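Side-chain contacts in amino acid ABC superfamily ATP binding cassette transporter, binding protein (Streptococcus pneumoniae, PDB 4H5G), which probably captures L-arginine outside the cell and delivers it to an amino acid ABC transporter as its substrate-binding subunit: residues Phe25-Leu30 / Gln36-Asp41; Asp43-Ile48 / Val54-Leu59; Thr148-Met153 / Val157-Ala162. One frame throughout, in Å; residues are numbered along the deposited sequence.

Contact 1 of 3, residues Phe25-Leu30 / Gln36-Asp41; sequences FEFQSL and QVVGAD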
ATOM      1  N   PHE A  25      -2.171  -0.182  -6.075  1.00 17.14           N
ATOM      2  CA  PHE A  25      -2.431   0.962  -5.194  1.00 17.10           C
ATOM      3  C   PHE A  25      -1.719   2.225  -5.677  1.00 19.26           C
ATOM      4  O   PHE A  25      -2.331   3.274  -5.850  1.00 16.74           O
ATOM      5  CB  PHE A  25      -1.995   0.645  -3.759  1.00 15.57           C
ATOM      6  CG  PHE A  25      -2.843  -0.396  -3.079  1.00 17.13           C
ATOM      7  CD1 PHE A  25      -4.080  -0.061  -2.551  1.00 18.55           C
ATOM      8  CD2 PHE A  25      -2.402  -1.700  -2.955  1.00 20.49           C
ATOM      9  CE1 PHE A  25      -4.862  -1.013  -1.926  1.00 21.28           C
ATOM     10  CE2 PHE A  25      -3.176  -2.650  -2.327  1.00 20.06           C
ATOM     11  CZ  PHE A  25      -4.406  -2.305  -1.809  1.00 20.64           C
ATOM     12  N   GLU A  26      -0.410   2.114  -5.862  1.00 16.30           N
ATOM     13  CA  GLU A  26       0.382   3.195  -6.466  1.00 18.50           C
ATOM     14  C   GLU A  26       1.624   2.615  -7.128  1.00 17.85           C
ATOM     15  O   GLU A  26       2.274   1.714  -6.585  1.00 19.40           O
ATOM     16  CB  GLU A  26       0.792   4.251  -5.433  1.00 17.30           C
ATOM     17  CG  GLU A  26       1.430   3.695  -4.170  1.00 19.27           C
ATOM     18  CD  GLU A  26       0.399   3.413  -3.097  1.00 23.55           C
ATOM     19  OE1 GLU A  26      -0.616   4.146  -3.056  1.00 19.44           O
ATOM     20  OE2 GLU A  26       0.589   2.468  -2.300  1.00 19.22           O
ATOM     21  N   PHE A  27       1.959   3.149  -8.301  1.00 18.31           N
ATOM     22  CA  PHE A  27       3.092   2.663  -9.068  1.00 17.84           C
ATOM     23  C   PHE A  27       3.432   3.635 -10.179  1.00 22.10           C
ATOM     24  O   PHE A  27       2.735   4.628 -10.368  1.00 22.43           O
ATOM     25  CB  PHE A  27       2.833   1.253  -9.641  1.00 18.96           C
ATOM     26  CG  PHE A  27       1.617   1.143 -10.539  1.00 19.81           C
ATOM     27  CD1 PHE A  27       0.344   1.152 -10.008  1.00 19.61           C
ATOM     28  CD2 PHE A  27       1.755   0.977 -11.911  1.00 23.10           C
ATOM     29  CE1 PHE A  27      -0.777   1.016 -10.822  1.00 21.96           C
ATOM     30  CE2 PHE A  27       0.637   0.843 -12.737  1.00 26.13           C
ATOM     31  CZ  PHE A  27      -0.627   0.860 -12.192  1.00 23.73           C
ATOM     32  N   GLN A  28       4.503   3.347 -10.903  1.00 26.88           N
ATOM     33  CA  GLN A  28       4.932   4.212 -11.994  1.00 27.77           C
ATOM     34  C   GLN A  28       4.475   3.650 -13.315  1.00 26.99           C
ATOM     35  O   GLN A  28       4.630   2.457 -13.571  1.00 29.32           O
ATOM     36  CB  GLN A  28       6.454   4.327 -12.006  1.00 30.90           C
ATOM     37  CG  GLN A  28       7.023   4.705 -10.665  1.00 42.93           C
ATOM     38  CD  GLN A  28       7.573   6.103 -10.647  1.00 66.46           C
ATOM     39  OE1 GLN A  28       6.892   7.057 -11.025  1.00 80.13           O
ATOM     40  NE2 GLN A  28       8.824   6.237 -10.224  1.00 72.49           N
ATOM     41  N   SER A  29       3.944   4.520 -14.170  1.00 30.23           N
ATOM     42  CA  SER A  29       3.498   4.109 -15.492  1.00 31.80           C
ATOM     43  C   SER A  29       3.784   5.195 -16.519  1.00 35.52           C
ATOM     44  O   SER A  29       3.747   6.387 -16.208  1.00 35.89           O
ATOM     45  CB  SER A  29       2.001   3.784 -15.457  1.00 35.47           C
ATOM     46  OG  SER A  29       1.593   3.161 -16.660  1.00 32.08           O
ATOM     47  N   LEU A  30       4.079   4.761 -17.739  1.00 39.47           N
ATOM     48  CA  LEU A  30       4.306   5.659 -18.868  1.00 51.32           C
ATOM     49  C   LEU A  30       2.967   6.211 -19.348  1.00 47.75           C
ATOM     50  O   LEU A  30       2.215   5.518 -20.031  1.00 54.13           O
ATOM     51  CB  LEU A  30       4.980   4.889 -20.007  1.00 62.16           C
ATOM     52  CG  LEU A  30       6.419   5.175 -20.449  1.00 69.93           C
ATOM     53  CD1 LEU A  30       6.436   5.785 -21.848  1.00 67.58           C
ATOM     54  CD2 LEU A  30       7.165   6.063 -19.460  1.00 72.60           C
ATOM     55  N   GLN A  36       4.904   8.678 -14.554  0.70 37.44           N
ATOM     56  CA  GLN A  36       3.889   9.312 -13.753  0.70 31.72           C
ATOM     57  C   GLN A  36       3.458   8.308 -12.712  0.70 26.86           C
ATOM     58  O   GLN A  36       3.436   7.110 -12.978  0.70 30.15           O
ATOM     59  CB  GLN A  36       2.716   9.653 -14.660  0.70 39.79           C
ATOM     60  CG  GLN A  36       1.655  10.535 -14.072  0.70 45.13           C
ATOM     61  CD  GLN A  36       0.693  11.001 -15.140  0.70 54.44           C
ATOM     62  OE1 GLN A  36       1.109  11.412 -16.225  0.70 63.28           O
ATOM     63  NE2 GLN A  36      -0.601  10.915 -14.855  0.70 54.43           N
ATOM     64  N   VAL A  37       3.130   8.799 -11.526  1.00 24.89           N
ATOM     65  CA  VAL A  37       2.639   7.938 -10.461  1.00 20.00           C
ATOM     66  C   VAL A  37       1.139   7.768 -10.641  1.00 28.09           C
ATOM     67  O   VAL A  37       0.398   8.755 -10.699  1.00 25.88           O
ATOM     68  CB  VAL A  37       2.919   8.562  -9.084  1.00 20.90           C
ATOM     69  CG1 VAL A  37       2.335   7.692  -7.984  1.00 21.72           C
ATOM     70  CG2 VAL A  37       4.431   8.751  -8.890  1.00 28.46           C
ATOM     71  N   VAL A  38       0.699   6.515 -10.737  1.00 21.71           N
ATOM     72  CA  VAL A  38      -0.704   6.208 -10.993  1.00 21.46           C
ATOM     73  C   VAL A  38      -1.158   5.151 -10.005  1.00 24.89           C
ATOM     74  O   VAL A  38      -0.351   4.610  -9.251  1.00 18.95           O
ATOM     75  CB  VAL A  38      -0.906   5.643 -12.410  1.00 22.18           C
ATOM     76  CG1 VAL A  38      -0.518   6.673 -13.478  1.00 25.68           C
ATOM     77  CG2 VAL A  38      -0.086   4.367 -12.588  1.00 25.65           C
ATOM     78  N   GLY A  39      -2.450   4.841 -10.017  1.00 19.83           N
ATOM     79  CA  GLY A  39      -2.955   3.771  -9.172  1.00 20.46           C
ATOM     80  C   GLY A  39      -4.218   4.180  -8.445  1.00 21.56           C
ATOM     81  O   GLY A  39      -4.614   5.348  -8.474  1.00 17.45           O
ATOM     82  N   ALA A  40      -4.855   3.221  -7.782  1.00 19.28           N
ATOM     83  CA  ALA A  40      -6.145   3.502  -7.149  1.00 17.28           C
ATOM     84  C   ALA A  40      -6.013   4.535  -6.026  1.00 17.35           C
ATOM     85  O   ALA A  40      -6.901   5.369  -5.838  1.00 19.19           O
ATOM     86  CB  ALA A  40      -6.801   2.212  -6.648  1.00 18.63           C
ATOM     87  N   ASP A  41      -4.910   4.481  -5.286  1.00 16.91           N
ATOM     88  CA  ASP A  41      -4.675   5.461  -4.212  1.00 17.07           C
ATOM     89  C   ASP A  41      -4.503   6.867  -4.771  1.00 17.14           C
ATOM     90  O   ASP A  41      -4.883   7.857  -4.130  1.00 16.73           O
ATOM     91  CB  ASP A  41      -3.415   5.110  -3.410  1.00 17.09           C
ATOM     92  CG  ASP A  41      -3.678   4.142  -2.260  1.00 20.40           C
ATOM     93  OD1 ASP A  41      -4.847   3.826  -1.961  1.00 18.69           O
ATOM     94  OD2 ASP A  41      -2.688   3.715  -1.623  1.00 17.73           O
TER
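Phe27 and Val38 pack against each other on the face of a short antiparallel hairpin that they share with Ser29. Val38 CG2 rests over one face of the Phe27 ring, 3.6 Å from its centroid and 15° off the ring normal, in a CH-pi contact. The same methyl touches Ser29 CB at 3.6 Å, so it is wedged between two neighbours of the facing strand. Phe27 CG stands between its own backbone N and carbonyl carbon (chi1 58°), which brings the ring across to the partner strand. Beneath this packing the Phe27-Val38 pair exchanges two backbone hydrogen bonds, with Val38 N 2.8 Å from Phe27 O, while Ser29 N binds Gln36 O; Leu238 and Glu240 of the C-terminal tail add further cover. The other face is looser: Gln28 bends so that OE1 comes only to 3.7 Å from Val37 CG2, both residues being partly exposed. The pairing itself slackens at the Ser29-Gln36 end, where the return bond from Gln36 N to Ser29 O is weak.

Beyond the hairpin, Gly39 takes the N-cap position of helix 40-52. Its CA lies 3.4 Å from Phe25 O, a carbonyl that also accepts a bond from Asp41 N (2.9 Å). Here the acids converge: Glu26 OE1 is 2.6 Å from Asp41 OD2, with the carboxylate planes 32° apart. Asp41 is held by Tyr228 OH at OD1 and Gly81 N at OD2, whereas Glu26 OE2 binds NH1 of the bound arginine. Asp41 thus appears as a second-shell residue positioning Glu26. So short an oxygen pair probably has a proton on one of the two acids, and the negative charge that remains on the pair would suit the cationic guanidinium.

Contact 2 of 3, residues Asp43-Ile48 / Val54-Leu59; sequences DMAQAI and VKLEIL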
ATOM      1  N   ASP A  43      -5.884   7.937  -7.670  1.00 18.08           N
ATOM      2  CA  ASP A  43      -7.206   8.377  -8.116  1.00 17.83           C
ATOM      3  C   ASP A  43      -8.008   8.868  -6.924  1.00 19.18           C
ATOM      4  O   ASP A  43      -8.742   9.853  -7.014  1.00 20.30           O
ATOM      5  CB  ASP A  43      -7.967   7.235  -8.818  1.00 16.95           C
ATOM      6  CG  ASP A  43      -7.346   6.832 -10.152  1.00 28.49           C
ATOM      7  OD1 ASP A  43      -6.571   7.610 -10.731  1.00 24.87           O
ATOM      8  OD2 ASP A  43      -7.663   5.727 -10.631  1.00 32.88           O
ATOM      9  N   MET A  44      -7.881   8.171  -5.802  1.00 16.99           N
ATOM     10  CA  MET A  44      -8.592   8.590  -4.586  1.00 13.12           C
ATOM     11  C   MET A  44      -8.025   9.913  -4.076  1.00 18.03           C
ATOM     12  O   MET A  44      -8.774  10.812  -3.705  1.00 18.76           O
ATOM     13  CB  MET A  44      -8.482   7.527  -3.491  1.00 13.52           C
ATOM     14  CG  MET A  44      -9.141   7.949  -2.178  1.00 18.17           C
ATOM     15  SD  MET A  44      -9.042   6.660  -0.928  1.00 18.33           S
ATOM     16  CE  MET A  44      -7.258   6.512  -0.787  1.00 16.85           C
ATOM     17  N   ALA A  45      -6.699  10.039  -4.085  1.00 16.94           N
ATOM     18  CA  ALA A  45      -6.072  11.287  -3.629  1.00 20.20           C
ATOM     19  C   ALA A  45      -6.518  12.443  -4.506  1.00 19.48           C
ATOM     20  O   ALA A  45      -6.752  13.559  -4.022  1.00 19.02           O
ATOM     21  CB  ALA A  45      -4.530  11.157  -3.610  1.00 18.35           C
ATOM     22  N   GLN A  46      -6.645  12.179  -5.801  1.00 17.53           N
ATOM     23  CA  GLN A  46      -7.129  13.193  -6.726  1.00 15.62           C
ATOM     24  C   GLN A  46      -8.560  13.601  -6.397  1.00 20.17           C
ATOM     25  O   GLN A  46      -8.902  14.783  -6.478  1.00 19.33           O
ATOM     26  CB  GLN A  46      -7.052  12.696  -8.176  1.00 19.09           C
ATOM     27  CG  GLN A  46      -7.412  13.752  -9.205  1.00 20.87           C
ATOM     28  CD  GLN A  46      -6.370  14.856  -9.309  1.00 26.96           C
ATOM     29  OE1 GLN A  46      -5.185  14.597  -9.554  1.00 25.70           O
ATOM     30  NE2 GLN A  46      -6.812  16.101  -9.132  1.00 26.80           N
ATOM     31  N   ALA A  47      -9.400  12.630  -6.032  1.00 19.84           N
ATOM     32  CA  ALA A  47     -10.791  12.939  -5.664  1.00 18.36           C
ATOM     33  C   ALA A  47     -10.843  13.837  -4.428  1.00 19.01           C
ATOM     34  O   ALA A  47     -11.708  14.718  -4.315  1.00 20.78           O
ATOM     35  CB  ALA A  47     -11.600  11.652  -5.439  1.00 20.57           C
ATOM     36  N   ILE A  48      -9.926  13.604  -3.495  1.00 16.55           N
ATOM     37  CA  ILE A  48      -9.899  14.395  -2.260  1.00 20.15           C
ATOM     38  C   ILE A  48      -9.457  15.825  -2.588  1.00 18.35           C
ATOM     39  O   ILE A  48     -10.047  16.803  -2.112  1.00 20.37           O
ATOM     40  CB  ILE A  48      -8.969  13.760  -1.200  1.00 17.17           C
ATOM     41  CG1 ILE A  48      -9.500  12.385  -0.772  1.00 18.36           C
ATOM     42  CG2 ILE A  48      -8.843  14.680   0.030  1.00 20.72           C
ATOM     43  CD1 ILE A  48      -8.468  11.542  -0.024  1.00 20.27           C
ATOM     44  N   VAL A  54      -8.259  22.050  -4.770  1.00 23.39           N
ATOM     45  CA  VAL A  54      -6.818  22.338  -4.864  1.00 23.31           C
ATOM     46  C   VAL A  54      -6.102  21.340  -5.767  1.00 25.89           C
ATOM     47  O   VAL A  54      -6.658  20.296  -6.124  1.00 22.08           O
ATOM     48  CB  VAL A  54      -6.136  22.333  -3.475  1.00 20.12           C
ATOM     49  CG1 VAL A  54      -6.750  23.395  -2.560  1.00 23.01           C
ATOM     50  CG2 VAL A  54      -6.217  20.940  -2.821  1.00 19.38           C
ATOM     51  N   LYS A  55      -4.862  21.655  -6.130  1.00 23.30           N
ATOM     52  CA  LYS A  55      -4.049  20.738  -6.927  1.00 21.31           C
ATOM     53  C   LYS A  55      -3.556  19.579  -6.071  1.00 24.27           C
ATOM     54  O   LYS A  55      -3.325  19.730  -4.869  1.00 27.80           O
ATOM     55  CB  LYS A  55      -2.846  21.470  -7.528  1.00 24.98           C
ATOM     56  CG  LYS A  55      -3.196  22.594  -8.491  1.00 45.64           C
ATOM     57  CD  LYS A  55      -1.996  22.971  -9.355  1.00 59.35           C
ATOM     58  CE  LYS A  55      -0.995  23.820  -8.586  1.00 66.65           C
ATOM     59  NZ  LYS A  55       0.227  24.092  -9.396  1.00 70.39           N
ATOM     60  N   LEU A  56      -3.390  18.413  -6.682  1.00 21.25           N
ATOM     61  CA  LEU A  56      -2.794  17.273  -5.976  1.00 21.57           C
ATOM     62  C   LEU A  56      -1.290  17.281  -6.226  1.00 22.03           C
ATOM     63  O   LEU A  56      -0.850  17.393  -7.369  1.00 22.75           O
ATOM     64  CB  LEU A  56      -3.369  15.968  -6.525  1.00 20.52           C
ATOM     65  CG  LEU A  56      -2.737  14.693  -5.968  1.00 21.72           C
ATOM     66  CD1 LEU A  56      -2.973  14.560  -4.459  1.00 18.16           C
ATOM     67  CD2 LEU A  56      -3.277  13.467  -6.709  1.00 21.28           C
ATOM     68  N   GLU A  57      -0.498  17.156  -5.163  1.00 17.31           N
ATOM     69  CA  GLU A  57       0.950  17.020  -5.319  1.00 17.09           C
ATOM     70  C   GLU A  57       1.360  15.707  -4.674  1.00 21.14           C
ATOM     71  O   GLU A  57       1.171  15.508  -3.477  1.00 22.04           O
ATOM     72  CB  GLU A  57       1.666  18.200  -4.655  1.00 22.10           C
ATOM     73  CG  GLU A  57       3.176  18.101  -4.693  1.00 29.37           C
ATOM     74  CD  GLU A  57       3.836  19.395  -4.234  1.00 45.75           C
ATOM     75  OE1 GLU A  57       3.866  20.363  -5.017  1.00 50.15           O
ATOM     76  OE2 GLU A  57       4.308  19.448  -3.084  1.00 45.42           O
ATOM     77  N   ILE A  58       1.900  14.795  -5.471  1.00 17.21           N
ATOM     78  CA  ILE A  58       2.315  13.490  -4.953  1.00 16.15           C
ATOM     79  C   ILE A  58       3.789  13.547  -4.575  1.00 20.70           C
ATOM     80  O   ILE A  58       4.629  13.959  -5.372  1.00 25.07           O
ATOM     81  CB  ILE A  58       2.111  12.381  -6.000  1.00 23.11           C
ATOM     82  CG1 ILE A  58       0.625  12.195  -6.308  1.00 22.79           C
ATOM     83  CG2 ILE A  58       2.694  11.057  -5.505  1.00 23.39           C
ATOM     84  CD1 ILE A  58      -0.190  11.684  -5.153  1.00 30.14           C
ATOM     85  N   LEU A  59       4.093  13.157  -3.342  1.00 18.44           N
ATOM     86  CA  LEU A  59       5.470  13.152  -2.856  1.00 19.53           C
ATOM     87  C   LEU A  59       5.891  11.699  -2.717  1.00 22.86           C
ATOM     88  O   LEU A  59       5.401  11.000  -1.838  1.00 23.30           O
ATOM     89  CB  LEU A  59       5.529  13.863  -1.498  1.00 19.76           C
ATOM     90  CG  LEU A  59       6.887  13.976  -0.808  1.00 26.49           C
ATOM     91  CD1 LEU A  59       7.888  14.766  -1.657  1.00 33.81           C
ATOM     92  CD2 LEU A  59       6.697  14.625   0.568  1.00 33.36           C
TER
HETATM   93  O   HOH W   1      -4.429  18.272  -9.366  1.00 34.19           O
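The backbones of Gln46, on helix 40-52, and Leu56, on strand 55-60, come to 6.0 Å between their CA atoms, the shortest such distance between residues 43-48 and 54-59. With CG anti to the backbone N (chi1 174°), Leu56 directs its two methyl groups at two successive residues of the helix. CD1 meets Ala45 CB at 3.8 Å and lies about as close to the Ala45 carbonyl oxygen. CD2 instead sits beside Gln46, 3.7 Å from its backbone N. One branched side chain therefore supplies nearly the whole apolar contact, and Val16 of strand 13-18 packs against it.

Gln46 closes the outer side. Its chain leaves the helix extended and then turns at chi2 (70°), which carries the amide across toward the strand, where OE1 lies 3.6 Å from Leu56 CD2. The amide nitrogen NE2 has two partners: Asp50 OD1, one turn further along the helix, and a water at 3.2 Å. That water also accepts a hydrogen bond from Leu56 N, at 2.9 Å, tying helix side chain to strand backbone. Lys55 and Glu57 make their backbone bonds to Gly12 and strand 13-18; the N-H of Leu56, on this outermost strand, faces the other way.

Strand 13-18, helix 40-52 and the adjacent parallel strand 55-60 form a beta-alpha-beta crossover, the hairpin 27-31/34-38 being inserted before the helix. Chemically the interface is divided: methyl packing seats the helix over the sheet face at its edge strand, and a partly exposed amide, steadied by Asp50, uses water to satisfy a backbone donor that no neighbouring strand takes up.

Contact 3 of 3, residues Thr148-Met153 / Val157-Ala162; sequences TSLTNM and VNELQA. With SO4 (sulfate ion), chain C.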
ATOM      1  N   THR A 148      14.309 -11.635   5.069  1.00 24.11           N
ATOM      2  CA  THR A 148      15.073 -10.514   4.526  1.00 26.80           C
ATOM      3  C   THR A 148      14.126  -9.325   4.420  1.00 25.83           C
ATOM      4  O   THR A 148      13.140  -9.384   3.696  1.00 23.18           O
ATOM      5  CB  THR A 148      15.628 -10.839   3.126  1.00 29.33           C
ATOM      6  OG1 THR A 148      16.520 -11.964   3.211  1.00 26.26           O
ATOM      7  CG2 THR A 148      16.382  -9.638   2.549  1.00 31.62           C
ATOM      8  N   SER A 149      14.414  -8.244   5.141  1.00 20.06           N
ATOM      9  CA  SER A 149      13.564  -7.056   5.054  1.00 21.10           C
ATOM     10  C   SER A 149      14.168  -6.115   4.024  1.00 22.97           C
ATOM     11  O   SER A 149      15.352  -5.793   4.098  1.00 28.47           O
ATOM     12  CB  SER A 149      13.456  -6.356   6.413  1.00 27.73           C
ATOM     13  OG  SER A 149      12.792  -7.161   7.362  1.00 26.29           O
ATOM     14  N   LEU A 150      13.362  -5.679   3.066  1.00 20.61           N
ATOM     15  CA  LEU A 150      13.858  -4.819   1.995  1.00 21.62           C
ATOM     16  C   LEU A 150      13.076  -3.525   1.957  1.00 20.40           C
ATOM     17  O   LEU A 150      11.883  -3.508   2.220  1.00 20.08           O
ATOM     18  CB  LEU A 150      13.742  -5.552   0.659  1.00 22.81           C
ATOM     19  CG  LEU A 150      14.663  -6.777   0.647  1.00 24.03           C
ATOM     20  CD1 LEU A 150      14.233  -7.762  -0.422  1.00 27.58           C
ATOM     21  CD2 LEU A 150      16.103  -6.350   0.432  1.00 27.95           C
ATOM     22  N   THR A 151      13.744  -2.431   1.621  1.00 21.90           N
ATOM     23  CA  THR A 151      13.068  -1.132   1.604  1.00 20.24           C
ATOM     24  C   THR A 151      11.998  -1.027   0.513  1.00 25.63           C
ATOM     25  O   THR A 151      10.899  -0.551   0.764  1.00 20.19           O
ATOM     26  CB  THR A 151      14.095  -0.003   1.412  1.00 26.27           C
ATOM     27  OG1 THR A 151      15.052  -0.043   2.480  1.00 23.66           O
ATOM     28  CG2 THR A 151      13.415   1.342   1.416  1.00 27.09           C
ATOM     29  N   ASN A 152      12.332  -1.474  -0.696  1.00 21.57           N
ATOM     30  CA  ASN A 152      11.493  -1.319  -1.898  0.50 21.18           C
ATOM     31  C   ASN A 152      10.856  -2.653  -2.292  1.00 21.41           C
ATOM     32  O   ASN A 152      11.561  -3.660  -2.380  1.00 20.52           O
ATOM     33  CB  ASN A 152      12.376  -0.820  -3.058  0.50 22.51           C
ATOM     34  CG  ASN A 152      11.583  -0.421  -4.306  0.50 30.91           C
ATOM     35  OD1 ASN A 152      11.177  -1.266  -5.119  0.50 25.18           O
ATOM     36  ND2 ASN A 152      11.402   0.877  -4.481  0.50 34.84           N
ATOM     37  N   MET A 153       9.548  -2.672  -2.545  1.00 19.75           N
ATOM     38  CA  MET A 153       8.868  -3.922  -2.913  1.00 21.26           C
ATOM     39  C   MET A 153       9.355  -4.491  -4.242  1.00 23.92           C
ATOM     40  O   MET A 153       9.421  -5.709  -4.407  1.00 22.52           O
ATOM     41  CB  MET A 153       7.339  -3.756  -2.931  1.00 19.40           C
ATOM     42  CG  MET A 153       6.593  -5.050  -3.309  1.00 22.88           C
ATOM     43  SD  MET A 153       7.019  -6.451  -2.241  1.00 24.40           S
ATOM     44  CE  MET A 153       6.250  -5.929  -0.718  1.00 18.65           C
ATOM     45  N   VAL A 157      10.731  -8.376  -5.079  1.00 21.67           N
ATOM     46  CA  VAL A 157      10.283  -9.238  -6.172  1.00 23.82           C
ATOM     47  C   VAL A 157      11.433  -9.583  -7.122  1.00 25.00           C
ATOM     48  O   VAL A 157      11.504 -10.699  -7.640  1.00 23.09           O
ATOM     49  CB  VAL A 157       9.072  -8.634  -6.912  1.00 25.98           C
ATOM     50  CG1 VAL A 157       8.685  -9.504  -8.125  1.00 24.75           C
ATOM     51  CG2 VAL A 157       7.898  -8.509  -5.962  1.00 23.65           C
ATOM     52  N   ASN A 158      12.350  -8.643  -7.340  1.00 21.73           N
ATOM     53  CA  ASN A 158      13.544  -8.974  -8.122  1.00 23.36           C
ATOM     54  C   ASN A 158      14.353 -10.086  -7.468  1.00 21.16           C
ATOM     55  O   ASN A 158      14.898 -10.948  -8.151  1.00 21.80           O
ATOM     56  CB  ASN A 158      14.435  -7.747  -8.346  1.00 28.33           C
ATOM     57  CG  ASN A 158      13.888  -6.808  -9.411  1.00 38.35           C
ATOM     58  OD1 ASN A 158      13.113  -7.209 -10.283  1.00 37.47           O
ATOM     59  ND2 ASN A 158      14.301  -5.545  -9.343  1.00 41.65           N
ATOM     60  N   GLU A 159      14.425 -10.075  -6.141  1.00 19.08           N
ATOM     61  CA  GLU A 159      15.168 -11.121  -5.442  1.00 20.02           C
ATOM     62  C   GLU A 159      14.456 -12.472  -5.520  1.00 21.25           C
ATOM     63  O   GLU A 159      15.106 -13.515  -5.623  1.00 21.48           O
ATOM     64  CB  GLU A 159      15.485 -10.704  -3.991  1.00 22.03           C
ATOM     65  CG  GLU A 159      16.437  -9.509  -3.941  1.00 25.33           C
ATOM     66  CD  GLU A 159      17.030  -9.266  -2.554  1.00 39.51           C
ATOM     67  OE1 GLU A 159      16.910 -10.152  -1.681  1.00 34.25           O
ATOM     68  OE2 GLU A 159      17.616  -8.183  -2.340  1.00 33.64           O
ATOM     69  N   LEU A 160      13.128 -12.442  -5.504  1.00 19.76           N
ATOM     70  CA  LEU A 160      12.332 -13.656  -5.742  1.00 18.09           C
ATOM     71  C   LEU A 160      12.617 -14.209  -7.140  1.00 18.56           C
ATOM     72  O   LEU A 160      12.892 -15.396  -7.312  1.00 20.86           O
ATOM     73  CB  LEU A 160      10.840 -13.347  -5.584  1.00 19.39           C
ATOM     74  CG  LEU A 160       9.893 -14.463  -6.039  1.00 22.10           C
ATOM     75  CD1 LEU A 160      10.033 -15.690  -5.141  1.00 28.88           C
ATOM     76  CD2 LEU A 160       8.435 -13.996  -6.083  1.00 23.81           C
ATOM     77  N   GLN A 161      12.571 -13.343  -8.146  1.00 19.25           N
ATOM     78  CA  GLN A 161      12.876 -13.780  -9.517  1.00 21.12           C
ATOM     79  C   GLN A 161      14.293 -14.323  -9.704  1.00 25.46           C
ATOM     80  O   GLN A 161      14.533 -15.196 -10.542  1.00 24.21           O
ATOM     81  CB  GLN A 161      12.586 -12.648 -10.505  1.00 22.61           C
ATOM     82  CG  GLN A 161      11.137 -12.238 -10.489  1.00 27.66           C
ATOM     83  CD  GLN A 161      10.818 -11.194 -11.519  1.00 40.93           C
ATOM     84  OE1 GLN A 161      11.255 -10.042 -11.422  1.00 39.10           O
ATOM     85  NE2 GLN A 161      10.054 -11.590 -12.528  1.00 41.31           N
ATOM     86  N   ALA A 162      15.230 -13.805  -8.918  1.00 23.03           N
ATOM     87  CA  ALA A 162      16.627 -14.243  -8.998  1.00 23.66           C
ATOM     88  C   ALA A 162      16.883 -15.526  -8.201  1.00 24.79           C
ATOM     89  O   ALA A 162      17.945 -16.134  -8.309  1.00 26.71           O
ATOM     90  CB  ALA A 162      17.554 -13.119  -8.550  1.00 24.34           C
TER
HETATM   91  S   SO4 C 301      17.772  -2.143   1.432  1.00 67.79           S
HETATM   92  O1  SO4 C 301      16.492  -2.757   1.107  1.00 40.15           O
HETATM   93  O2  SO4 C 301      18.414  -2.895   2.511  1.00 73.29           O
HETATM   94  O3  SO4 C 301      18.615  -2.165   0.237  1.00 72.56           O
HETATM   95  O4  SO4 C 301      17.565  -0.759   1.871  1.00 66.15           O
HETATM   96  O   HOH W   2      18.690 -11.939   0.626  1.00 48.57           O
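Leu150 CD1 lies over one face of the Glu159 carboxylate, almost directly above its carbon CD at 3.8 Å. On that same side the other methyl, CD2, is displaced toward OE2, from which it stands 3.7 Å away. A water near OE1 lies somewhat to the other side of the carboxylate plane and links it to Thr148 OG1 by two weak, long contacts. Glu155 OE2 is close to Glu159 OE2, and this proximity of like charges could raise the proton affinity of either acid. Extended beyond CG (chi2 -167°), Glu159 reaches the strand, where it meets Leu150 coming the other way.

At the start of the helix the link passes to the backbone: Val157 N donates to Met153 O at 3.0 Å, the donor tilted 19° from the carbonyl plane. Val157 CG2 touches Met153 O at 3.5 Å. Between strand and helix, Thr151 grips a sulfate, probably from the crystallisation liquor, through N to O1 (2.8 Å) and OG1 to O4 (2.7 Å).

Asn152 is the N-cap, and Met153 N bonds to Asp21, just after strand 13-18 of the parallel sheet in the other lobe. Strand 146-150, helix 153-162 and the parallel strand 167-171, with strand 125-129 between the two in the sheet, form a beta-alpha-beta crossover, a recurring unit of the type II periplasmic binding protein fold.

How the contacts relate
Along the chain the three contacts follow in series, and they divide between the two halves of the binding protein. Contacts 1 and 2 are neighbours, their centres 12 Å apart, and both use helix 40-52: its first turn meets residues 25-26 at the start of the hairpin, and its next turns lie against strand 55-60. Val37 CG1 and Ile58 CG2, 4.2 Å apart, join them directly. Contact 3 belongs to the five-stranded mixed sheet, about 20 Å from contact 1 and 29 Å from contact 2 between centres, opposite contact 2 across the chain's centre. The bound arginine lies near contacts 1 and 3, as expected for a ligand held between two lobes.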